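PDB 3B9O: alkane monooxygenase from Geobacillus thermodenitrificans, which belongs to the luciferase-like monooxygenases, flavoproteins of the TIM-barrel clan, and holds flavin mononucleotide in its pocket. Local coordinates for residues I281-G286 with V387-L392; N8-N13 with N376-V381; G49-L54 with G401-D406. All coordinates share one frame; numbering follows the deposited sequence.

How the contacts relate
All three contacts meet on one parallel barrel sheet. Contact 2 pairs strand 6-12 with strand 374-378; it is also the one beside the cofactor, the F10 side chain lying about 5 Å from the flavin mononucleotide. Contact 1, its centre about 12 Å away, uses the next strand, 276-285, which bonds to 374-378 through I281 O and V378 N (2.9 Å), and the helix 384-399 that follows 374-378. On the other side of strand 6-12, A9 N reaches A53 O (2.8 Å) in contact 3, whose centre is about 15 Å from that of contact 2. F51 then meets I390 and F389, joining contact 3 to the helix of contact 1.

Contact 1 of 3, residues I281-G286 with V387-L392; sequences ICVIVG and VDFIEL
V285 and D388 pass each other head to tail, and the valine touches both the aspartate side chain and the helix backbone. Its CG1, placed between the backbone N and the carbonyl carbon (chi1 66°), lies 3.6 Å from D388 O, an oxygen that also accepts the helix bond from L392 N, with D388 CB close beside it. The same methyl also reaches L392: V285 CG1 is 4.1 Å from L392 CD1, the leucine coming in at an angle across the valine. L392 CD1 continues past the valine to rest on the main chain of G286, 3.9 Å from G286 CA. Two residues back on the strand, V283 points toward the helix and sets its CG2 4.2 Å from F389 CD2, at a slant to the ring. This is the packing of a TIM barrel, strand 276-285 of the inner sheet against helix 384-399 of the outer layer; the short segments approach to 8.3 Å with their directions 63° apart. P356, from helix 356-370, touches both V285 and L392. At the other edge of the contact the polar groups gather. A water accepts a hydrogen bond from V285 N (2.8 Å) and also bonds to D388 OD2 (2.9 Å). K295 of helix 289-302 forms a salt bridge with that same carboxylate oxygen and a hydrogen bond with V285 O.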
loop_
_atom_site.group_PDB
_atom_site.type_symbol
_atom_site.label_atom_id
_atom_site.label_comp_id
_atom_site.label_asym_id
_atom_site.label_seq_id
_atom_site.Cartn_x
_atom_site.Cartn_y
_atom_site.Cartn_z
ATOM N N ILE A 281 8.104 8.773 -0.921
ATOM C CA ILE A 281 8.710 10.105 -0.998
ATOM C C ILE A 281 7.858 11.067 -0.181
ATOM O O ILE A 281 6.632 10.986 -0.183
ATOM C CB ILE A 281 8.868 10.618 -2.487
ATOM C CG1 ILE A 281 9.639 11.975 -2.516
ATOM C CG2 ILE A 281 7.543 10.697 -3.183
ATOM C CD1 ILE A 281 10.204 12.370 -3.871
ATOM N N CYS A 282 8.521 11.948 0.556
ATOM C CA CYS A 282 7.861 13.066 1.211
ATOM C C CYS A 282 8.270 14.332 0.462
ATOM O O CYS A 282 9.443 14.516 0.127
ATOM C CB CYS A 282 8.271 13.186 2.681
ATOM S SG CYS A 282 8.278 11.668 3.662
ATOM N N VAL A 283 7.298 15.178 0.138
ATOM C CA VAL A 283 7.572 16.343 -0.685
ATOM C C VAL A 283 7.143 17.572 0.106
ATOM O O VAL A 283 6.029 17.616 0.620
ATOM C CB VAL A 283 6.808 16.295 -2.052
ATOM C CG1 VAL A 283 6.918 17.628 -2.749
ATOM C CG2 VAL A 283 7.351 15.111 -2.955
ATOM N N ILE A 284 8.042 18.546 0.232
ATOM C CA ILE A 284 7.693 19.833 0.800
ATOM C C ILE A 284 8.090 20.838 -0.273
ATOM O O ILE A 284 9.300 21.038 -0.566
ATOM C CB ILE A 284 8.447 20.140 2.115
ATOM C CG1 ILE A 284 8.102 19.130 3.223
ATOM C CG2 ILE A 284 8.147 21.605 2.563
ATOM C CD1 ILE A 284 9.136 19.118 4.408
ATOM N N VAL A 285 7.089 21.451 -0.885
ATOM C CA VAL A 285 7.299 22.260 -2.084
ATOM C C VAL A 285 6.806 23.716 -1.897
ATOM O O VAL A 285 5.814 23.984 -1.176
ATOM C CB VAL A 285 6.699 21.560 -3.352
ATOM C CG1 VAL A 285 5.169 21.468 -3.283
ATOM C CG2 VAL A 285 7.143 22.251 -4.671
ATOM N N GLY A 286 7.522 24.650 -2.526
ATOM C CA GLY A 286 7.103 26.057 -2.569
ATOM C C GLY A 286 7.496 26.693 -3.892
ATOM O O GLY A 286 8.282 26.144 -4.662
ATOM N N VAL A 387 -2.274 18.899 -1.576
ATOM C CA VAL A 387 -2.662 20.143 -2.258
ATOM C C VAL A 387 -1.451 20.860 -2.906
ATOM O O VAL A 387 -1.485 21.228 -4.078
ATOM C CB VAL A 387 -3.404 21.124 -1.267
ATOM C CG1 VAL A 387 -3.552 22.545 -1.906
ATOM C CG2 VAL A 387 -4.784 20.543 -0.865
ATOM N N ASP A 388 -0.384 21.050 -2.135
ATOM C CA ASP A 388 0.841 21.657 -2.685
ATOM C C ASP A 388 1.430 20.826 -3.825
ATOM O O ASP A 388 1.894 21.376 -4.822
ATOM C CB ASP A 388 1.906 21.764 -1.608
ATOM C CG ASP A 388 1.595 22.816 -0.570
ATOM O OD1 ASP A 388 0.610 23.569 -0.761
ATOM O OD2 ASP A 388 2.301 22.832 0.476
ATOM N N PHE A 389 1.418 19.497 -3.669
ATOM C CA PHE A 389 1.925 18.618 -4.719
ATOM C C PHE A 389 1.113 18.813 -6.020
ATOM O O PHE A 389 1.676 18.964 -7.104
ATOM C CB PHE A 389 1.873 17.135 -4.303
ATOM C CG PHE A 389 2.542 16.209 -5.302
ATOM C CD1 PHE A 389 1.783 15.594 -6.311
ATOM C CD2 PHE A 389 3.936 15.994 -5.267
ATOM C CE1 PHE A 389 2.397 14.733 -7.260
ATOM C CE2 PHE A 389 4.567 15.132 -6.206
ATOM C CZ PHE A 389 3.794 14.518 -7.209
ATOM N N ILE A 390 -0.205 18.781 -5.890
ATOM C CA ILE A 390 -1.102 18.988 -7.010
ATOM C C ILE A 390 -0.984 20.388 -7.632
ATOM O O ILE A 390 -0.952 20.510 -8.857
ATOM C CB ILE A 390 -2.569 18.628 -6.642
ATOM C CG1 ILE A 390 -2.649 17.110 -6.388
ATOM C CG2 ILE A 390 -3.539 19.037 -7.795
ATOM C CD1 ILE A 390 -3.935 16.572 -5.720
ATOM N N GLU A 391 -0.939 21.433 -6.813
ATOM C CA GLU A 391 -0.874 22.783 -7.386
ATOM C C GLU A 391 0.472 23.112 -8.034
ATOM O O GLU A 391 0.491 23.814 -9.014
ATOM C CB GLU A 391 -1.227 23.848 -6.349
ATOM C CG GLU A 391 -2.649 23.699 -5.787
ATOM C CD GLU A 391 -3.001 24.750 -4.740
ATOM O OE1 GLU A 391 -4.205 24.865 -4.442
ATOM O OE2 GLU A 391 -2.104 25.452 -4.211
ATOM N N LEU A 392 1.570 22.642 -7.441
ATOM C CA LEU A 392 2.945 23.039 -7.850
ATOM C C LEU A 392 3.767 21.952 -8.585
ATOM O O LEU A 392 4.374 22.218 -9.620
ATOM C CB LEU A 392 3.728 23.566 -6.635
ATOM C CG LEU A 392 3.145 24.766 -5.874
ATOM C CD1 LEU A 392 3.992 25.124 -4.651
ATOM C CD2 LEU A 392 3.000 25.961 -6.815
HETATM O O HOH W 1 4.559 21.086 0.252
#

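Contact 2 of 3, residues N8-N13 with N376-V381; sequences NAFEMN and NLVQYV
The F10 ring and the N376 amide lie with their planes only 15° apart, N376 ND2 coming 4.1 Å from F10 CD1 at a slant to the ring. V378 extends beside the phenylalanine in the same direction, its CG2 4.0 Å from F10 CD2. Chi1 of F10 (-164°) sets CG anti to N and brings the ring to both. Beyond the two segments, F245 meets the F10 ring edge-to-face and H17 brings up a second ring, with the flavin mononucleotide about 5 Å from the side chain. The contact closes the TIM barrel, for 6-12 and 374-378 are the first and last strands of its parallel sheet. N8 is bridged with N376 and A9 with L377. On the N8 and N376 side the two amides, their planes 42° apart, are joined by N8 ND2 donating to N376 OD1 (3.0 Å), nearly in line with the acceptor's C=O; N8 ND2 also bonds Y225 OH. This fixes the N376 oxygen toward N8 and leaves its nitrogen turned to F10. The side chains of A9 and L377 face the outer helices, L377 resting on F386 and F389. The backbones are held by L377 N to N8 O (2.7 Å) and F10 N to L377 O (2.9 Å). E11 is engaged outside the pair, in a salt bridge with R30 and a hydrogen bond with Y38. Beyond the F10 N to L377 O bond the two chains spread apart, and a water bridges them, donating to F10 O at 2.7 Å and accepting from Q379 N at 3.0 Å.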
loop_
_atom_site.group_PDB
_atom_site.type_symbol
_atom_site.label_atom_id
_atom_site.label_comp_id
_atom_site.label_asym_id
_atom_site.label_seq_id
_atom_site.Cartn_x
_atom_site.Cartn_y
_atom_site.Cartn_z
ATOM N N ASN A 8 0.849 7.436 -6.198
ATOM C CA ASN A 8 -0.184 7.103 -5.219
ATOM C C ASN A 8 -0.133 8.033 -4.000
ATOM O O ASN A 8 0.952 8.442 -3.573
ATOM C CB ASN A 8 0.004 5.687 -4.694
ATOM C CG ASN A 8 -0.066 4.641 -5.769
ATOM O OD1 ASN A 8 -0.677 4.841 -6.824
ATOM N ND2 ASN A 8 0.552 3.494 -5.499
ATOM N N ALA A 9 -1.299 8.314 -3.437
ATOM C CA ALA A 9 -1.440 9.085 -2.211
ATOM C C ALA A 9 -1.373 8.113 -1.055
ATOM O O ALA A 9 -2.172 7.181 -0.990
ATOM C CB ALA A 9 -2.763 9.804 -2.239
ATOM N N PHE A 10 -0.408 8.291 -0.168
ATOM C CA PHE A 10 -0.218 7.379 0.962
ATOM C C PHE A 10 -1.055 7.827 2.167
ATOM O O PHE A 10 -0.922 8.961 2.687
ATOM C CB PHE A 10 1.252 7.289 1.351
ATOM C CG PHE A 10 1.597 6.126 2.216
ATOM C CD1 PHE A 10 1.068 4.864 1.969
ATOM C CD2 PHE A 10 2.504 6.283 3.272
ATOM C CE1 PHE A 10 1.408 3.777 2.771
ATOM C CE2 PHE A 10 2.870 5.177 4.064
ATOM C CZ PHE A 10 2.344 3.943 3.810
ATOM N N GLU A 11 -1.902 6.922 2.632
ATOM C CA GLU A 11 -2.895 7.300 3.648
ATOM C C GLU A 11 -3.143 6.145 4.616
ATOM O O GLU A 11 -2.694 5.030 4.395
ATOM C CB GLU A 11 -4.185 7.734 2.895
ATOM C CG GLU A 11 -5.293 8.408 3.647
ATOM C CD GLU A 11 -4.865 9.544 4.614
ATOM O OE1 GLU A 11 -4.379 9.235 5.701
ATOM O OE2 GLU A 11 -5.079 10.721 4.322
ATOM N N MET A 12 -3.851 6.430 5.703
ATOM C CA MET A 12 -4.283 5.411 6.649
ATOM C C MET A 12 -5.499 5.960 7.387
ATOM O O MET A 12 -5.538 7.152 7.736
ATOM C CB MET A 12 -3.160 5.046 7.663
ATOM C CG MET A 12 -3.483 3.799 8.537
ATOM S SD MET A 12 -2.009 3.230 9.420
ATOM C CE MET A 12 -2.776 2.240 10.690
ATOM N N ASN A 13 -6.447 5.057 7.679
ATOM C CA ASN A 13 -7.697 5.410 8.344
ATOM C C ASN A 13 -7.441 5.554 9.878
ATOM O O ASN A 13 -7.931 4.754 10.683
ATOM C CB ASN A 13 -8.746 4.322 8.067
ATOM C CG ASN A 13 -10.151 4.774 8.339
ATOM O OD1 ASN A 13 -11.110 4.033 8.060
ATOM N ND2 ASN A 13 -10.308 6.018 8.838
ATOM N N ASN A 376 4.819 6.324 -3.700
ATOM C CA ASN A 376 3.753 6.566 -2.728
ATOM C C ASN A 376 4.082 7.874 -2.031
ATOM O O ASN A 376 5.145 7.975 -1.378
ATOM C CB ASN A 376 3.655 5.470 -1.676
ATOM C CG ASN A 376 2.885 4.272 -2.137
ATOM O OD1 ASN A 376 2.300 4.245 -3.221
ATOM N ND2 ASN A 376 2.882 3.236 -1.289
ATOM N N LEU A 377 3.222 8.874 -2.212
ATOM C CA LEU A 377 3.427 10.172 -1.591
ATOM C C LEU A 377 2.970 10.191 -0.105
ATOM O O LEU A 377 1.772 10.090 0.218
ATOM C CB LEU A 377 2.782 11.293 -2.426
ATOM C CG LEU A 377 2.867 12.748 -1.914
ATOM C CD1 LEU A 377 4.311 13.236 -1.757
ATOM C CD2 LEU A 377 2.115 13.664 -2.865
ATOM N N VAL A 378 3.965 10.357 0.765
ATOM C CA VAL A 378 3.817 10.375 2.194
ATOM C C VAL A 378 3.434 11.799 2.633
ATOM O O VAL A 378 4.000 12.792 2.121
ATOM C CB VAL A 378 5.163 9.945 2.900
ATOM C CG1 VAL A 378 5.003 9.918 4.436
ATOM C CG2 VAL A 378 5.642 8.561 2.377
ATOM N N GLN A 379 2.497 11.890 3.580
ATOM C CA GLN A 379 2.013 13.186 4.070
ATOM C C GLN A 379 2.714 13.664 5.347
ATOM O O GLN A 379 2.949 12.881 6.249
ATOM C CB GLN A 379 0.517 13.100 4.356
ATOM C CG GLN A 379 -0.333 12.699 3.135
ATOM C CD GLN A 379 -1.791 12.540 3.530
ATOM O OE1 GLN A 379 -2.277 11.420 3.696
ATOM N NE2 GLN A 379 -2.480 13.643 3.715
ATOM N N TYR A 380 3.015 14.955 5.407
ATOM C CA TYR A 380 3.358 15.608 6.661
ATOM C C TYR A 380 2.137 16.325 7.232
ATOM O O TYR A 380 1.988 16.418 8.448
ATOM C CB TYR A 380 4.457 16.653 6.469
ATOM C CG TYR A 380 5.836 16.104 6.236
ATOM C CD1 TYR A 380 6.453 15.271 7.165
ATOM C CD2 TYR A 380 6.560 16.477 5.109
ATOM C CE1 TYR A 380 7.765 14.770 6.956
ATOM C CE2 TYR A 380 7.865 15.995 4.890
ATOM C CZ TYR A 380 8.457 15.144 5.830
ATOM O OH TYR A 380 9.732 14.649 5.615
ATOM N N VAL A 381 1.297 16.870 6.346
ATOM C CA VAL A 381 0.067 17.526 6.779
ATOM C C VAL A 381 -1.044 17.189 5.794
ATOM O O VAL A 381 -0.790 17.031 4.593
ATOM C CB VAL A 381 0.300 19.098 7.010
ATOM C CG1 VAL A 381 0.531 19.826 5.701
ATOM C CG2 VAL A 381 -0.836 19.714 7.731
HETATM O O HOH W 2 1.078 9.371 4.398
#

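Contact 3 of 3, residues G49-L54 with G401-D406; sequences GKFDAL and GLYRVD
A Schellman motif ends helix 36-48 here, with K50 at positive phi and F51 N bonded back to L46 O, and the loop after helix 384-399 packs on this turn just before barrel strand 53-57. Y403 and R404 read successive carbonyls of the turn. The tyrosine OH donates to G49 O at a short 2.5 Å, the oxygen lying at the ring edge and in its plane; the hydroxyl also sits 3.5 Å from F51 CD1. R404 NH1 donates to K50 O (2.8 Å), approaching the carbonyl head-on, though the bond is bent at its hydrogen. The arginine starts with CG over its own backbone, flanked by N and C (chi1 72°), and bends again at chi3 (58°), which curls the guanidinium round to D52. There both end nitrogens grip one oxygen, R404 NH1 to D52 OD1 at 2.6 Å and R404 NH2 to D52 OD1 at 2.8 Å. The two groups are not coplanar: D52 OD1 lies in the guanidinium plane, but both nitrogens reach it from the same face of the carboxylate, whose plane is turned 59° away. H6 ND1 bonds the other oxygen, D52 OD2. K50 CB packs 3.7 Å from R404 CG, and farther out K50 NZ forms a weak hydrogen bond and salt bridge with D406 OD1 (3.0 Å). With R404 on one oxygen and H6 on the other, the D52 carboxylate is probably stabilised as the anion, whereas the weak K50 to D406 bridge, whose aspartate is exposed, is probably more open to screening by solvent.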
loop_
_atom_site.group_PDB
_atom_site.type_symbol
_atom_site.label_atom_id
_atom_site.label_comp_id
_atom_site.label_asym_id
_atom_site.label_seq_id
_atom_site.Cartn_x
_atom_site.Cartn_y
_atom_site.Cartn_z
ATOM N N GLY A 49 -5.979 15.955 -9.159
ATOM C CA GLY A 49 -4.538 15.869 -9.405
ATOM C C GLY A 49 -4.032 14.715 -10.258
ATOM O O GLY A 49 -2.816 14.506 -10.346
ATOM N N LYS A 50 -4.953 13.939 -10.845
ATOM C CA LYS A 50 -4.662 12.756 -11.711
ATOM C C LYS A 50 -3.865 11.629 -11.042
ATOM O O LYS A 50 -3.211 10.847 -11.739
ATOM C CB LYS A 50 -4.001 13.142 -13.071
ATOM C CG LYS A 50 -4.583 14.398 -13.693
ATOM C CD LYS A 50 -5.988 14.176 -14.202
ATOM C CE LYS A 50 -6.567 15.508 -14.693
ATOM N NZ LYS A 50 -7.941 15.286 -15.191
ATOM N N PHE A 51 -3.922 11.534 -9.715
ATOM C CA PHE A 51 -3.225 10.455 -9.024
ATOM C C PHE A 51 -3.672 9.078 -9.547
ATOM O O PHE A 51 -4.836 8.898 -9.801
ATOM C CB PHE A 51 -3.525 10.530 -7.510
ATOM C CG PHE A 51 -2.572 11.420 -6.731
ATOM C CD1 PHE A 51 -2.446 12.779 -7.035
ATOM C CD2 PHE A 51 -1.825 10.905 -5.677
ATOM C CE1 PHE A 51 -1.575 13.601 -6.305
ATOM C CE2 PHE A 51 -0.984 11.718 -4.924
ATOM C CZ PHE A 51 -0.869 13.074 -5.237
ATOM N N ASP A 52 -2.764 8.111 -9.674
ATOM C CA ASP A 52 -3.174 6.718 -9.925
ATOM C C ASP A 52 -4.143 6.184 -8.858
ATOM O O ASP A 52 -5.195 5.603 -9.178
ATOM C CB ASP A 52 -1.993 5.752 -9.891
ATOM C CG ASP A 52 -1.088 5.840 -11.116
ATOM O OD1 ASP A 52 -0.769 6.962 -11.545
ATOM O OD2 ASP A 52 -0.609 4.789 -11.581
ATOM N N ALA A 53 -3.751 6.326 -7.599
ATOM C CA ALA A 53 -4.495 5.639 -6.530
ATOM C C ALA A 53 -4.337 6.295 -5.167
ATOM O O ALA A 53 -3.398 7.105 -4.926
ATOM C CB ALA A 53 -4.088 4.139 -6.473
ATOM N N LEU A 54 -5.267 5.935 -4.288
ATOM C CA LEU A 54 -5.158 6.164 -2.863
ATOM C C LEU A 54 -4.669 4.857 -2.274
ATOM O O LEU A 54 -5.339 3.832 -2.452
ATOM C CB LEU A 54 -6.552 6.453 -2.312
ATOM C CG LEU A 54 -6.751 7.184 -0.979
ATOM C CD1 LEU A 54 -7.728 6.565 -0.078
ATOM C CD2 LEU A 54 -5.547 7.841 -0.278
ATOM N N GLY A 401 6.507 15.797 -19.621
ATOM C CA GLY A 401 6.159 14.456 -20.086
ATOM C C GLY A 401 6.328 13.356 -19.044
ATOM O O GLY A 401 6.400 12.180 -19.405
ATOM N N LEU A 402 6.372 13.726 -17.763
ATOM C CA LEU A 402 6.712 12.762 -16.690
ATOM C C LEU A 402 5.493 12.265 -15.885
ATOM O O LEU A 402 5.627 11.532 -14.891
ATOM C CB LEU A 402 7.701 13.413 -15.725
ATOM C CG LEU A 402 9.129 13.630 -16.267
ATOM C CD1 LEU A 402 9.812 14.598 -15.317
ATOM C CD2 LEU A 402 9.901 12.323 -16.382
ATOM N N TYR A 403 4.301 12.716 -16.273
ATOM C CA TYR A 403 3.111 12.459 -15.469
ATOM C C TYR A 403 1.900 12.740 -16.314
ATOM O O TYR A 403 1.892 13.696 -17.056
ATOM C CB TYR A 403 3.072 13.385 -14.264
ATOM C CG TYR A 403 1.951 13.185 -13.250
ATOM C CD1 TYR A 403 1.920 12.047 -12.413
ATOM C CD2 TYR A 403 0.962 14.173 -13.056
ATOM C CE1 TYR A 403 0.900 11.876 -11.449
ATOM C CE2 TYR A 403 -0.047 14.021 -12.091
ATOM C CZ TYR A 403 -0.050 12.886 -11.262
ATOM O OH TYR A 403 -1.029 12.724 -10.286
ATOM N N ARG A 404 0.868 11.923 -16.136
ATOM C CA ARG A 404 -0.293 11.943 -17.034
ATOM C C ARG A 404 -0.979 13.291 -16.993
ATOM O O ARG A 404 -1.148 13.876 -15.928
ATOM C CB ARG A 404 -1.278 10.814 -16.667
ATOM C CG ARG A 404 -2.081 11.018 -15.342
ATOM C CD ARG A 404 -3.216 9.922 -15.194
ATOM N NE ARG A 404 -2.517 8.641 -15.223
ATOM C CZ ARG A 404 -1.865 8.124 -14.182
ATOM N NH1 ARG A 404 -1.891 8.749 -12.998
ATOM N NH2 ARG A 404 -1.178 6.992 -14.335
ATOM N N VAL A 405 -1.387 13.781 -18.147
ATOM C CA VAL A 405 -2.215 14.970 -18.131
ATOM C C VAL A 405 -3.682 14.628 -17.943
ATOM O O VAL A 405 -4.459 15.460 -17.457
ATOM C CB VAL A 405 -1.937 15.982 -19.287
ATOM C CG1 VAL A 405 -0.473 15.909 -19.758
ATOM C CG2 VAL A 405 -2.855 15.826 -20.376
ATOM N N ASP A 406 -4.044 13.394 -18.287
ATOM C CA ASP A 406 -5.365 12.878 -17.928
ATOM C C ASP A 406 -5.340 11.368 -18.019
ATOM O O ASP A 406 -4.417 10.781 -18.557
ATOM C CB ASP A 406 -6.459 13.457 -18.831
ATOM C CG ASP A 406 -7.833 13.557 -18.120
ATOM O OD1 ASP A 406 -8.034 12.974 -17.023
ATOM O OD2 ASP A 406 -8.716 14.241 -18.692
#